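Local coordinates for protein alpha-1,3-glucanase (Paenibacillus glycanilyticus, PDB 6K0P) that hydrolyses the alpha-1,3-glucosidic links of alpha-1,3-glucan, as a bacterial glycoside hydrolase of family 87 whose catalytic domain also binds the disaccharide nigerose, at residues T20-E25 / D168-E173; T27-N32 / V64-T69; L77-A82 / E137-M142; S50-V55 / G404-T409. The protein carries 1 engineered substitution. All blocks are in the same frame, centred on the assembly; numbering follows the deposited sequence. Where two conformers were deposited one is given.

Contact 1: T20-E25 / D168-E173. With CA (calcium ion), chain J.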
loop_
_atom_site.group_PDB
_atom_site.type_symbol
_atom_site.label_atom_id
_atom_site.label_comp_id
_atom_site.label_asym_id
_atom_site.label_seq_id
_atom_site.Cartn_x
_atom_site.Cartn_y
_atom_site.Cartn_z
ATOM N N THR A 20 -5.103 -15.975 1.536
ATOM C CA THR A 20 -3.797 -16.438 1.091
ATOM C C THR A 20 -3.546 -15.860 -0.295
ATOM O O THR A 20 -4.450 -15.835 -1.135
ATOM C CB THR A 20 -3.804 -17.966 1.000
ATOM O OG1 THR A 20 -4.065 -18.510 2.300
ATOM C CG2 THR A 20 -2.463 -18.504 0.495
ATOM N N ILE A 21 -2.328 -15.378 -0.528
ATOM C CA ILE A 21 -1.933 -14.834 -1.822
ATOM C C ILE A 21 -1.088 -15.864 -2.552
ATOM O O ILE A 21 -0.082 -16.352 -2.018
ATOM C CB ILE A 21 -1.159 -13.519 -1.657
ATOM C CG1 ILE A 21 -2.063 -12.458 -1.034
ATOM C CG2 ILE A 21 -0.589 -13.071 -3.006
ATOM C CD1 ILE A 21 -1.324 -11.248 -0.584
ATOM N N MET A 22 -1.480 -16.191 -3.780
ATOM C CA MET A 22 -0.737 -17.158 -4.581
ATOM C C MET A 22 -0.387 -16.553 -5.929
ATOM O O MET A 22 -1.270 -16.067 -6.644
ATOM C CB MET A 22 -1.546 -18.443 -4.748
ATOM C CG MET A 22 -1.886 -19.063 -3.391
ATOM S SD MET A 22 -2.367 -20.782 -3.528
ATOM C CE MET A 22 -3.847 -20.611 -4.483
ATOM N N GLU A 23 0.899 -16.571 -6.274
ATOM C CA GLU A 23 1.339 -16.010 -7.545
ATOM C C GLU A 23 1.016 -16.970 -8.680
ATOM O O GLU A 23 1.256 -18.179 -8.581
ATOM C CB GLU A 23 2.847 -15.745 -7.521
ATOM C CG GLU A 23 3.293 -14.727 -6.475
ATOM C CD GLU A 23 2.875 -13.302 -6.804
ATOM O OE1 GLU A 23 2.353 -13.050 -7.914
ATOM O OE2 GLU A 23 3.075 -12.429 -5.930
ATOM N N ALA A 24 0.483 -16.423 -9.778
ATOM C CA ALA A 24 0.118 -17.266 -10.912
ATOM C C ALA A 24 1.331 -17.991 -11.472
ATOM O O ALA A 24 1.241 -19.170 -11.850
ATOM C CB ALA A 24 -0.520 -16.410 -12.006
ATOM N N GLU A 25 2.469 -17.299 -11.531
ATOM C CA GLU A 25 3.681 -17.770 -12.198
ATOM C C GLU A 25 4.465 -18.790 -11.390
ATOM O O GLU A 25 5.535 -19.215 -11.843
ATOM C CB GLU A 25 4.584 -16.575 -12.532
ATOM C CG GLU A 25 5.114 -15.814 -11.317
ATOM C CD GLU A 25 4.179 -14.703 -10.826
ATOM O OE1 GLU A 25 2.965 -14.708 -11.157
ATOM O OE2 GLU A 25 4.675 -13.818 -10.101
ATOM N N ASP A 168 -2.055 -12.334 -12.627
ATOM C CA ASP A 168 -0.921 -11.974 -11.780
ATOM C C ASP A 168 -0.875 -12.816 -10.508
ATOM O O ASP A 168 0.145 -13.450 -10.205
ATOM C CB ASP A 168 -1.003 -10.475 -11.458
ATOM C CG ASP A 168 0.138 -9.991 -10.599
ATOM O OD1 ASP A 168 1.094 -10.760 -10.387
ATOM O OD2 ASP A 168 0.097 -8.830 -10.142
ATOM N N LEU A 169 -1.960 -12.805 -9.739
ATOM C CA LEU A 169 -2.043 -13.544 -8.491
ATOM C C LEU A 169 -3.506 -13.840 -8.214
ATOM O O LEU A 169 -4.409 -13.248 -8.813
ATOM C CB LEU A 169 -1.412 -12.770 -7.313
ATOM C CG LEU A 169 -2.028 -11.416 -6.894
ATOM C CD1 LEU A 169 -3.322 -11.563 -6.078
ATOM C CD2 LEU A 169 -1.036 -10.594 -6.087
ATOM N N LEU A 170 -3.723 -14.743 -7.266
ATOM C CA LEU A 170 -5.048 -15.098 -6.779
ATOM C C LEU A 170 -5.039 -15.007 -5.262
ATOM O O LEU A 170 -4.173 -15.602 -4.613
ATOM C CB LEU A 170 -5.374 -16.533 -7.209
ATOM C CG LEU A 170 -6.759 -17.095 -6.883
ATOM C CD1 LEU A 170 -7.799 -16.400 -7.748
ATOM C CD2 LEU A 170 -6.771 -18.610 -7.099
ATOM N N GLU A 171 -5.986 -14.251 -4.696
ATOM C CA GLU A 171 -6.292 -14.342 -3.271
ATOM C C GLU A 171 -7.311 -15.447 -3.100
ATOM O O GLU A 171 -8.248 -15.558 -3.898
ATOM C CB GLU A 171 -6.964 -13.073 -2.739
ATOM C CG GLU A 171 -6.147 -11.825 -2.773
ATOM C CD GLU A 171 -6.918 -10.637 -2.214
ATOM O OE1 GLU A 171 -7.824 -10.834 -1.378
ATOM O OE2 GLU A 171 -6.627 -9.498 -2.603
ATOM N N THR A 172 -7.143 -16.259 -2.061
ATOM C CA THR A 172 -8.153 -17.247 -1.682
ATOM C C THR A 172 -8.543 -17.035 -0.226
ATOM O O THR A 172 -7.700 -16.693 0.603
ATOM C CB THR A 172 -7.673 -18.688 -1.929
ATOM O OG1 THR A 172 -6.731 -19.080 -0.920
ATOM C CG2 THR A 172 -7.013 -18.796 -3.298
ATOM N N GLU A 173 -9.830 -17.202 0.080
ATOM C CA GLU A 173 -10.315 -16.929 1.426
ATOM C C GLU A 173 -11.508 -17.825 1.720
ATOM O O GLU A 173 -12.336 -18.087 0.841
ATOM C CB GLU A 173 -10.714 -15.448 1.565
ATOM C CG GLU A 173 -10.968 -15.004 2.999
ATOM C CD GLU A 173 -11.211 -13.508 3.129
ATOM O OE1 GLU A 173 -10.915 -12.760 2.169
ATOM O OE2 GLU A 173 -11.706 -13.088 4.192
HETATM CA CA CA J . 2.543 -12.496 -10.139
#

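Contact 2: T27-N32 / V64-T69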
loop_
_atom_site.group_PDB
_atom_site.type_symbol
_atom_site.label_atom_id
_atom_site.label_comp_id
_atom_site.label_asym_id
_atom_site.label_seq_id
_atom_site.Cartn_x
_atom_site.Cartn_y
_atom_site.Cartn_z
ATOM N N THR A 27 6.192 -21.962 -9.995
ATOM C CA THR A 27 6.537 -23.207 -10.675
ATOM C C THR A 27 5.659 -24.372 -10.237
ATOM O O THR A 27 5.667 -25.418 -10.896
ATOM C CB THR A 27 8.018 -23.541 -10.456
ATOM O OG1 THR A 27 8.271 -23.709 -9.057
ATOM C CG2 THR A 27 8.898 -22.422 -10.987
ATOM N N SER A 28 4.889 -24.205 -9.163
ATOM C CA SER A 28 3.917 -25.198 -8.726
ATOM C C SER A 28 2.638 -25.185 -9.547
ATOM O O SER A 28 1.776 -26.042 -9.324
ATOM C CB SER A 28 3.538 -24.929 -7.266
ATOM O OG SER A 28 4.572 -25.325 -6.387
ATOM N N ASN A 29 2.470 -24.226 -10.459
ATOM C CA ASN A 29 1.206 -24.021 -11.159
ATOM C C ASN A 29 1.348 -24.418 -12.623
ATOM O O ASN A 29 2.036 -23.738 -13.400
ATOM C CB ASN A 29 0.778 -22.562 -11.071
ATOM C CG ASN A 29 0.390 -22.161 -9.685
ATOM O OD1 ASN A 29 0.213 -23.008 -8.801
ATOM N ND2 ASN A 29 0.234 -20.860 -9.477
ATOM N N ALA A 30 0.670 -25.490 -13.011
ATOM C CA ALA A 30 0.686 -25.873 -14.412
ATOM C C ALA A 30 0.032 -24.786 -15.251
ATOM O O ALA A 30 -0.957 -24.163 -14.843
ATOM C CB ALA A 30 -0.049 -27.196 -14.609
ATOM N N THR A 31 0.603 -24.537 -16.423
ATOM C CA THR A 31 0.009 -23.585 -17.341
ATOM C C THR A 31 0.368 -23.982 -18.760
ATOM O O THR A 31 1.442 -24.538 -19.011
ATOM C CB THR A 31 0.443 -22.137 -17.037
ATOM O OG1 THR A 31 -0.268 -21.243 -17.899
ATOM C CG2 THR A 31 1.948 -21.943 -17.255
ATOM N N ASN A 32 -0.550 -23.709 -19.684
ATOM C CA ASN A 32 -0.248 -23.718 -21.108
ATOM C C ASN A 32 -0.198 -22.311 -21.683
ATOM O O ASN A 32 -0.228 -22.153 -22.905
ATOM C CB ASN A 32 -1.225 -24.607 -21.883
ATOM C CG ASN A 32 -2.650 -24.111 -21.809
ATOM O OD1 ASN A 32 -2.941 -23.158 -21.096
ATOM N ND2 ASN A 32 -3.546 -24.754 -22.548
ATOM N N VAL A 64 -4.184 -21.195 -16.137
ATOM C CA VAL A 64 -3.169 -21.391 -15.111
ATOM C C VAL A 64 -3.846 -22.090 -13.942
ATOM O O VAL A 64 -4.962 -21.723 -13.557
ATOM C CB VAL A 64 -2.483 -20.073 -14.691
ATOM C CG1 VAL A 64 -3.510 -18.985 -14.414
ATOM C CG2 VAL A 64 -1.575 -20.308 -13.486
ATOM N N GLU A 65 -3.199 -23.128 -13.414
ATOM C CA GLU A 65 -3.805 -23.996 -12.406
ATOM C C GLU A 65 -3.157 -23.721 -11.056
ATOM O O GLU A 65 -1.967 -24.005 -10.861
ATOM C CB GLU A 65 -3.602 -25.455 -12.805
ATOM C CG GLU A 65 -4.256 -26.448 -11.855
ATOM C CD GLU A 65 -4.049 -27.876 -12.305
ATOM O OE1 GLU A 65 -2.898 -28.362 -12.239
ATOM O OE2 GLU A 65 -5.030 -28.502 -12.743
ATOM N N PHE A 66 -3.945 -23.185 -10.120
ATOM C CA PHE A 66 -3.524 -22.996 -8.741
ATOM C C PHE A 66 -3.942 -24.204 -7.911
ATOM O O PHE A 66 -4.846 -24.958 -8.278
ATOM C CB PHE A 66 -4.206 -21.766 -8.128
ATOM C CG PHE A 66 -3.855 -20.461 -8.784
ATOM C CD1 PHE A 66 -4.529 -20.035 -9.912
ATOM C CD2 PHE A 66 -2.877 -19.637 -8.242
ATOM C CE1 PHE A 66 -4.220 -18.824 -10.515
ATOM C CE2 PHE A 66 -2.567 -18.429 -8.836
ATOM C CZ PHE A 66 -3.241 -18.020 -9.968
ATOM N N THR A 67 -3.285 -24.369 -6.763
ATOM C CA THR A 67 -3.667 -25.388 -5.792
ATOM C C THR A 67 -3.890 -24.715 -4.446
ATOM O O THR A 67 -2.993 -24.045 -3.926
ATOM C CB THR A 67 -2.595 -26.473 -5.672
ATOM O OG1 THR A 67 -2.386 -27.074 -6.956
ATOM C CG2 THR A 67 -3.042 -27.555 -4.690
ATOM N N LEU A 68 -5.082 -24.878 -3.887
ATOM C CA LEU A 68 -5.357 -24.244 -2.606
ATOM C C LEU A 68 -4.449 -24.809 -1.519
ATOM O O LEU A 68 -4.217 -26.019 -1.441
ATOM C CB LEU A 68 -6.814 -24.474 -2.209
ATOM C CG LEU A 68 -7.895 -23.822 -3.070
ATOM C CD1 LEU A 68 -9.257 -24.045 -2.420
ATOM C CD2 LEU A 68 -7.630 -22.341 -3.234
ATOM N N THR A 69 -3.935 -23.919 -0.672
ATOM C CA THR A 69 -3.207 -24.323 0.523
ATOM C C THR A 69 -4.015 -24.122 1.796
ATOM O O THR A 69 -3.551 -24.505 2.880
ATOM C CB THR A 69 -1.868 -23.598 0.621
ATOM O OG1 THR A 69 -2.081 -22.184 0.570
ATOM C CG2 THR A 69 -0.973 -24.009 -0.536
HETATM O O HOH W 1 -1.081 -25.799 -8.946
HETATM O O HOH W 2 -0.639 -27.333 -11.268
HETATM O O HOH W 3 -1.061 -22.451 -6.420
#

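Contact 3: L77-A82 / E137-M142. With GLC (alpha-D-glucopyranose), chain D.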
loop_
_atom_site.group_PDB
_atom_site.type_symbol
_atom_site.label_atom_id
_atom_site.label_comp_id
_atom_site.label_asym_id
_atom_site.label_seq_id
_atom_site.Cartn_x
_atom_site.Cartn_y
_atom_site.Cartn_z
ATOM N N LEU A 77 -8.910 -12.108 -8.137
ATOM C CA LEU A 77 -7.979 -12.296 -9.243
ATOM C C LEU A 77 -7.395 -10.942 -9.637
ATOM O O LEU A 77 -8.112 -10.082 -10.160
ATOM C CB LEU A 77 -8.714 -12.911 -10.435
ATOM C CG LEU A 77 -7.814 -13.354 -11.582
ATOM C CD1 LEU A 77 -7.103 -14.662 -11.208
ATOM C CD2 LEU A 77 -8.661 -13.515 -12.834
ATOM N N ARG A 78 -6.097 -10.748 -9.395
ATOM C CA ARG A 78 -5.412 -9.566 -9.907
ATOM C C ARG A 78 -4.968 -9.868 -11.328
ATOM O O ARG A 78 -4.302 -10.883 -11.576
ATOM C CB ARG A 78 -4.203 -9.177 -9.054
ATOM C CG ARG A 78 -3.600 -7.813 -9.438
ATOM C CD ARG A 78 -2.504 -7.385 -8.473
ATOM N NE ARG A 78 -2.260 -5.941 -8.492
ATOM C CZ ARG A 78 -1.202 -5.353 -9.056
ATOM N NH1 ARG A 78 -0.278 -6.072 -9.696
ATOM N NH2 ARG A 78 -1.069 -4.036 -8.985
ATOM N N ASN A 79 -5.351 -8.990 -12.251
ATOM C CA ASN A 79 -5.254 -9.280 -13.669
ATOM C C ASN A 79 -5.110 -7.982 -14.445
ATOM O O ASN A 79 -5.371 -6.892 -13.931
ATOM C CB ASN A 79 -6.505 -10.033 -14.147
ATOM C CG ASN A 79 -7.739 -9.148 -14.159
ATOM O OD1 ASN A 79 -8.017 -8.475 -15.158
ATOM N ND2 ASN A 79 -8.472 -9.125 -13.038
ATOM N N ALA A 80 -4.690 -8.111 -15.700
ATOM C CA ALA A 80 -4.700 -6.982 -16.622
ATOM C C ALA A 80 -5.427 -7.395 -17.889
ATOM O O ALA A 80 -5.157 -8.469 -18.445
ATOM C CB ALA A 80 -3.278 -6.502 -16.958
ATOM N N VAL A 81 -6.355 -6.548 -18.335
ATOM C CA VAL A 81 -7.059 -6.734 -19.601
ATOM C C VAL A 81 -6.865 -5.478 -20.438
ATOM O O VAL A 81 -6.261 -4.502 -19.979
ATOM C CB VAL A 81 -8.553 -7.058 -19.389
ATOM C CG1 VAL A 81 -8.690 -8.381 -18.648
ATOM C CG2 VAL A 81 -9.275 -5.939 -18.631
ATOM N N ALA A 82 -7.369 -5.505 -21.670
ATOM C CA ALA A 82 -7.203 -4.376 -22.573
ATOM C C ALA A 82 -7.871 -3.125 -22.018
ATOM O O ALA A 82 -8.861 -3.190 -21.288
ATOM C CB ALA A 82 -7.834 -4.709 -23.924
ATOM N N GLU A 137 -5.683 -4.628 -12.278
ATOM C CA GLU A 137 -6.833 -4.397 -11.416
ATOM C C GLU A 137 -7.356 -5.749 -10.947
ATOM O O GLU A 137 -6.783 -6.802 -11.254
ATOM C CB GLU A 137 -7.896 -3.537 -12.108
ATOM C CG GLU A 137 -8.026 -2.128 -11.519
ATOM C CD GLU A 137 -8.613 -2.125 -10.120
ATOM O OE1 GLU A 137 -8.365 -1.165 -9.363
ATOM O OE2 GLU A 137 -9.351 -3.077 -9.783
ATOM N N ASP A 138 -8.442 -5.721 -10.176
ATOM C CA ASP A 138 -8.871 -6.902 -9.439
ATOM C C ASP A 138 -10.303 -7.276 -9.789
ATOM O O ASP A 138 -11.145 -6.415 -10.072
ATOM C CB ASP A 138 -8.832 -6.663 -7.925
ATOM C CG ASP A 138 -7.429 -6.496 -7.375
ATOM O OD1 ASP A 138 -6.428 -6.646 -8.124
ATOM O OD2 ASP A 138 -7.340 -6.203 -6.159
ATOM N N ALA A 139 -10.581 -8.575 -9.724
ATOM C CA ALA A 139 -11.942 -9.089 -9.829
ATOM C C ALA A 139 -12.228 -9.957 -8.613
ATOM O O ALA A 139 -11.390 -10.770 -8.207
ATOM C CB ALA A 139 -12.108 -9.926 -11.103
ATOM N N GLN A 140 -13.416 -9.789 -8.033
ATOM C CA GLN A 140 -13.809 -10.473 -6.804
ATOM C C GLN A 140 -14.951 -11.441 -7.092
ATOM O O GLN A 140 -15.898 -11.096 -7.805
ATOM C CB GLN A 140 -14.276 -9.460 -5.745
ATOM C CG GLN A 140 -13.244 -8.393 -5.362
ATOM C CD GLN A 140 -13.111 -7.277 -6.391
ATOM O OE1 GLN A 140 -14.059 -6.955 -7.104
ATOM N NE2 GLN A 140 -11.914 -6.705 -6.487
ATOM N N LEU A 141 -14.879 -12.643 -6.515
ATOM C CA LEU A 141 -15.884 -13.665 -6.798
ATOM C C LEU A 141 -16.040 -14.602 -5.610
ATOM O O LEU A 141 -15.047 -15.089 -5.065
ATOM C CB LEU A 141 -15.470 -14.482 -8.024
ATOM C CG LEU A 141 -16.483 -15.498 -8.547
ATOM C CD1 LEU A 141 -17.665 -14.768 -9.141
ATOM C CD2 LEU A 141 -15.823 -16.393 -9.608
ATOM N N MET A 142 -17.279 -14.873 -5.219
ATOM C CA MET A 142 -17.568 -15.871 -4.200
ATOM C C MET A 142 -18.296 -17.038 -4.845
ATOM O O MET A 142 -19.166 -16.846 -5.700
ATOM C CB MET A 142 -18.409 -15.288 -3.060
ATOM C CG MET A 142 -18.777 -16.287 -1.956
ATOM S SD MET A 142 -19.263 -15.480 -0.410
ATOM C CE MET A 142 -19.111 -13.783 -0.941
HETATM C C1 GLC D . -20.267 -5.852 -7.266
HETATM C C2 GLC D . -19.624 -5.072 -8.395
HETATM C C3 GLC D . -19.118 -5.905 -9.580
HETATM C C4 GLC D . -18.432 -7.120 -9.044
HETATM C C5 GLC D . -19.423 -7.875 -8.210
HETATM C C6 GLC D . -18.888 -9.217 -7.733
HETATM O O1 GLC D . -21.545 -6.135 -7.591
HETATM O O2 GLC D . -20.509 -4.060 -8.800
HETATM O O3 GLC D . -18.071 -5.208 -10.199
HETATM O O4 GLC D . -18.029 -7.918 -10.119
HETATM O O5 GLC D . -19.619 -7.088 -7.074
HETATM O O6 GLC D . -17.708 -9.127 -6.973
HETATM O O HOH W 4 -4.458 -5.120 -6.956
#

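Contact 4: S50-V55 / G404-T409. With CA (calcium ion), chain J.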
loop_
_atom_site.group_PDB
_atom_site.type_symbol
_atom_site.label_atom_id
_atom_site.label_comp_id
_atom_site.label_asym_id
_atom_site.label_seq_id
_atom_site.Cartn_x
_atom_site.Cartn_y
_atom_site.Cartn_z
ATOM N N SER A 50 2.730 -8.316 -9.336
ATOM C CA SER A 50 3.251 -8.915 -8.114
ATOM C C SER A 50 4.273 -9.992 -8.470
ATOM O O SER A 50 4.032 -10.832 -9.338
ATOM C CB SER A 50 2.085 -9.529 -7.340
ATOM O OG SER A 50 2.494 -9.971 -6.051
ATOM N N GLY A 51 5.427 -9.952 -7.811
ATOM C CA GLY A 51 6.498 -10.858 -8.176
ATOM C C GLY A 51 7.178 -10.517 -9.479
ATOM O O GLY A 51 8.030 -11.286 -9.932
ATOM N N ARG A 52 6.824 -9.380 -10.085
ATOM C CA ARG A 52 7.331 -8.958 -11.388
ATOM C C ARG A 52 7.036 -9.972 -12.487
ATOM O O ARG A 52 7.739 -10.015 -13.500
ATOM C CB ARG A 52 8.813 -8.565 -11.360
ATOM C CG ARG A 52 9.151 -7.627 -10.208
ATOM C CD ARG A 52 8.458 -6.258 -10.336
ATOM N NE ARG A 52 8.854 -5.432 -9.199
ATOM C CZ ARG A 52 9.017 -4.108 -9.229
ATOM N NH1 ARG A 52 8.785 -3.408 -10.337
ATOM N NH2 ARG A 52 9.412 -3.481 -8.127
ATOM N N SER A 53 5.982 -10.774 -12.322
ATOM C CA SER A 53 5.601 -11.702 -13.376
ATOM C C SER A 53 4.112 -12.023 -13.295
ATOM O O SER A 53 3.481 -11.922 -12.242
ATOM C CB SER A 53 6.436 -12.987 -13.307
ATOM O OG SER A 53 6.063 -13.910 -14.322
ATOM N N SER A 54 3.569 -12.420 -14.440
ATOM C CA SER A 54 2.199 -12.894 -14.566
ATOM C C SER A 54 2.190 -14.005 -15.599
ATOM O O SER A 54 3.192 -14.250 -16.279
ATOM C CB SER A 54 1.260 -11.785 -15.050
ATOM O OG SER A 54 1.105 -10.799 -14.063
ATOM N N VAL A 55 1.050 -14.677 -15.728
ATOM C CA VAL A 55 0.851 -15.649 -16.799
ATOM C C VAL A 55 -0.176 -15.076 -17.757
ATOM O O VAL A 55 -1.316 -14.794 -17.366
ATOM C CB VAL A 55 0.422 -17.027 -16.279
ATOM C CG1 VAL A 55 0.230 -17.979 -17.459
ATOM C CG2 VAL A 55 1.465 -17.579 -15.312
ATOM N N GLY A 404 7.019 -5.339 2.738
ATOM C CA GLY A 404 6.826 -4.467 1.588
ATOM C C GLY A 404 7.400 -5.097 0.340
ATOM O O GLY A 404 8.435 -5.756 0.391
ATOM N N ALA A 405 6.723 -4.883 -0.791
ATOM C CA ALA A 405 7.195 -5.525 -2.015
ATOM C C ALA A 405 6.692 -4.799 -3.252
ATOM O O ALA A 405 5.597 -4.224 -3.261
ATOM C CB ALA A 405 6.799 -7.009 -2.087
ATOM N N ASP A 406 7.513 -4.851 -4.304
ATOM C CA ASP A 406 7.101 -4.484 -5.660
ATOM C C ASP A 406 6.637 -3.028 -5.749
ATOM O O ASP A 406 5.496 -2.726 -6.099
ATOM C CB ASP A 406 6.077 -5.486 -6.212
ATOM C CG ASP A 406 6.683 -6.852 -6.422
ATOM O OD1 ASP A 406 7.801 -6.905 -6.974
ATOM O OD2 ASP A 406 6.056 -7.859 -6.019
ATOM N N THR A 407 7.562 -2.126 -5.427
ATOM C CA THR A 407 7.350 -0.698 -5.617
ATOM C C THR A 407 7.681 -0.308 -7.054
ATOM O O THR A 407 8.701 -0.734 -7.609
ATOM C CB THR A 407 8.296 0.063 -4.694
ATOM O OG1 THR A 407 9.605 -0.486 -4.843
ATOM C CG2 THR A 407 7.859 -0.113 -3.240
ATOM N N LEU A 408 6.834 0.535 -7.652
ATOM C CA LEU A 408 7.101 0.954 -9.025
ATOM C C LEU A 408 8.183 2.024 -9.134
ATOM O O LEU A 408 8.933 2.021 -10.115
ATOM C CB LEU A 408 5.824 1.422 -9.716
ATOM C CG LEU A 408 4.805 0.318 -9.983
ATOM C CD1 LEU A 408 3.708 0.849 -10.898
ATOM C CD2 LEU A 408 5.455 -0.933 -10.589
ATOM N N THR A 409 8.271 2.971 -8.178
ATOM C CA THR A 409 9.110 4.156 -8.373
ATOM C C THR A 409 9.991 4.568 -7.196
ATOM O O THR A 409 10.707 5.565 -7.326
ATOM C CB THR A 409 8.264 5.392 -8.738
ATOM O OG1 THR A 409 7.446 5.745 -7.613
ATOM C CG2 THR A 409 7.391 5.145 -9.955
HETATM CA CA CA J . 2.543 -12.496 -10.139
HETATM O O HOH W 5 4.208 -8.181 -4.033
HETATM O O HOH W 6 9.090 -0.623 -11.147
#

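Contact 1: T20-E25 / D168-E173
The carboxylates of Glu23, Glu25 and Asp168 converge on one calcium ion, each turning one or both carboxylate oxygens to the metal. Glu25 is bidentate, with OE1 and OE2 both 2.5 Å from the calcium, whereas Glu23 gives OE1 alone and Asp168 gives OD1, each 2.3 Å from the ion. Glu25 gets there by folding back: CG sits between its backbone N and carbonyl carbon (chi1 64°), and a second bend at chi2 carries both oxygens round to the metal. Asp168 also lends its carbonyl O, 2.6 Å from the calcium, and the same oxygen accepts a straight hydrogen bond from Ala24 N at 3.0 Å (171°). That donor stands above the carbonyl plane. Ser50 O and Ser53 O complete the seven ligand atoms, while the second oxygen of Asp168 forms a salt bridge with Arg78.

Beyond the metal the chains run as antiparallel strands. Thr20 pairs with Thr172 and Met22 with Leu170 through two backbone hydrogen bonds each; on the other edge of strand 165-173, Asp168 and Leu169 both face Arg78 of strand 72-80, a classic beta bulge. On the Met22 side of the sheet, a bend at chi3 leads the thioether chain across Thr172, with Met22 CE 3.8 Å from Thr172 CG2, and Phe66 packs against Met22, Ala24 and Leu170. Glu171, on the other face, forms salt bridges with Lys326 and Arg350. With three carboxylates around a doubly charged ion, Arg78 probably offsets part of the excess negative charge, and the calcium would be expected to fix the turn after strand 20-23 onto strand 165-173.

Contact 2: T27-N32 / V64-T69
Ala30 O accepts the one direct hydrogen bond between the two segments, from Glu65 N at 2.9 Å, and the CA-H of Val64 points at the same oxygen. Next to it Thr31 and Val64 form a single beta bridge, and Thr31 OG1 turns to Tyr63 O and Gly33 N. Water does much of the remaining joining. Ala30 N donates to a water that lies 2.7 Å from Glu65 OE1, a position reached because the glutamate chain runs out fully extended, CG opposite the backbone N (chi1 -177°). A second water lies among Ser28 O, Glu65 O and Thr67 OG1, the last of which is also bonded to Lys152.

Asn29 fills the middle. Its CB rests 3.1 Å from Glu65 O and also meets Val64 CG2. The amide crosses beside the Phe66 ring at a slant, planes 61° apart, with Asn29 ND2 3.6 Å from Phe66 CD2. ND2 donates to Ala24 O, and OD1 takes a proton at 2.8 Å from a third water that in turn accepts from Thr67 N. An alanine here would keep the CB contact but would probably leave Ala24 O without this donor and the water beside Thr67 N without its acceptor, opening a gap next to the Phe66 ring.

The loop between strands 20-23 and 34-35 thus lies along strand 63-67, an outer strand of a four-stranded antiparallel sheet, paired along its other edge with strand 152-156. From that sheet Val64 and Phe66 reach inward to Val167, Leu170 and Met22 of the second sheet of the sandwich.

Contact 3: L77-A82 / E137-M142
Asn79 and Glu137 exchange two backbone hydrogen bonds of 2.8 Å, N to O each way, and Leu77 pairs with Ala139 in the same manner. Leu77 O is gripped twice: Ala139 N comes from one face of the carbonyl plane, and from the opposite face Asn79 ND2 donates over a distance of 3.1 Å. This second bond depends on Asn79 CG standing between its own backbone N and carbonyl carbon (chi1 70°), which folds the amide back along the strand. With a leucine in its place, Leu77 O would probably be left with a single donor, and an apolar branch would face the Glu137 and Leu77 carbonyls.

These antiparallel pairs join strands 72-80 and 137-143 in one sheet of a beta-sandwich, consistent with a galactose-binding-like domain. On the other face of the sheet, Asp138 OD1 lies alongside the Arg78 chain, 3.3 Å from Arg78 CG. Their charged ends stop short of a salt bridge, the guanidinium and carboxylate planes 72° apart, and one water bridges them, 2.8 Å from both Arg78 NE and Asp138 OD1. Each charge has a stronger mate, Asp168 for Arg78 and Arg350 for Asp138. Farther along strand 137-143, Gln140 O accepts a 2.8 Å hydrogen bond from O6 of a bound glucose unit that Glu218 also holds. Leu77 packs inward on Phe101, Val89 and Leu170, and Ala139 lies against Phe101 too.

Contact 4: S50-V55 / G404-T409
Gly51, Arg52 and Asp406 all have positive phi (73°, 58° and 60°), so the loop turns back on itself just where it meets a kink in the chain of the other segment. Asp406 receives it with both oxygens. Gly51 N donates to Asp406 OD2 at 2.8 Å, from above the carboxylate plane, and a water joins the same oxygen to Ser50 OG. Asp406 OD1 forms a salt bridge with Arg52 NE at 2.9 Å, approached on the anti side but tilted out of the carboxylate plane and bent at the hydrogen, and Arg441 binds it as well.

The Arg52 chain, bent at chi2, slides past the aspartate in the opposite direction, leaving guanidinium and carboxylate planes almost perpendicular. Arg52 NH2 lies 2.9 Å from Thr407 O and donates to it from above the carbonyl plane; Arg441 O takes a further bond from this nitrogen. NH1 is bonded to Gly47 O and reaches Leu408 O through a water at the guanidinium edge, while Leu408 CD2 packs obliquely 4.2 Å from Arg52 NH1. With all three nitrogens bonded, the buried guanidinium can hardly rotate. Two carbonyls on the other side of the turn serve the calcium, Ser50 O and Ser53 O each 2.4 Å from the ion.

The contact ties the loop before strand 55-57, part of the beta-sandwich, to strand 397-407 of the parallel beta-helix, the fold of the pectate-lyase-like clan. Strands 374-383 and 437-446 flank strand 397-407; Asn382 from the first touches Ser50 and Asp406, and Thr442 from the second lies against Thr407.

In the fold
Contacts 1, 2 and 3 all lie in the beta-sandwich, whereas contact 4 spans the join between it and the beta-helix. Strands 165-173 and 72-80 are neighbours, so contacts 1 and 3 belong to one sheet, and the salt bridge of Asp168 with Arg78 links them further. Contacts 1 and 4 share the calcium, one supplying carboxylates and a carbonyl, the other carbonyls alone. Contacts 3 and 4 are buried, contact 1 is partly so, and contact 2, farthest from the chain centre at about 26 Å, lies nearest the surface. Regular strand pairing governs contacts 1 and 3; water and an amide join contact 2, and a buried salt bridge with hydrogen bonds to backbone groups holds contact 4.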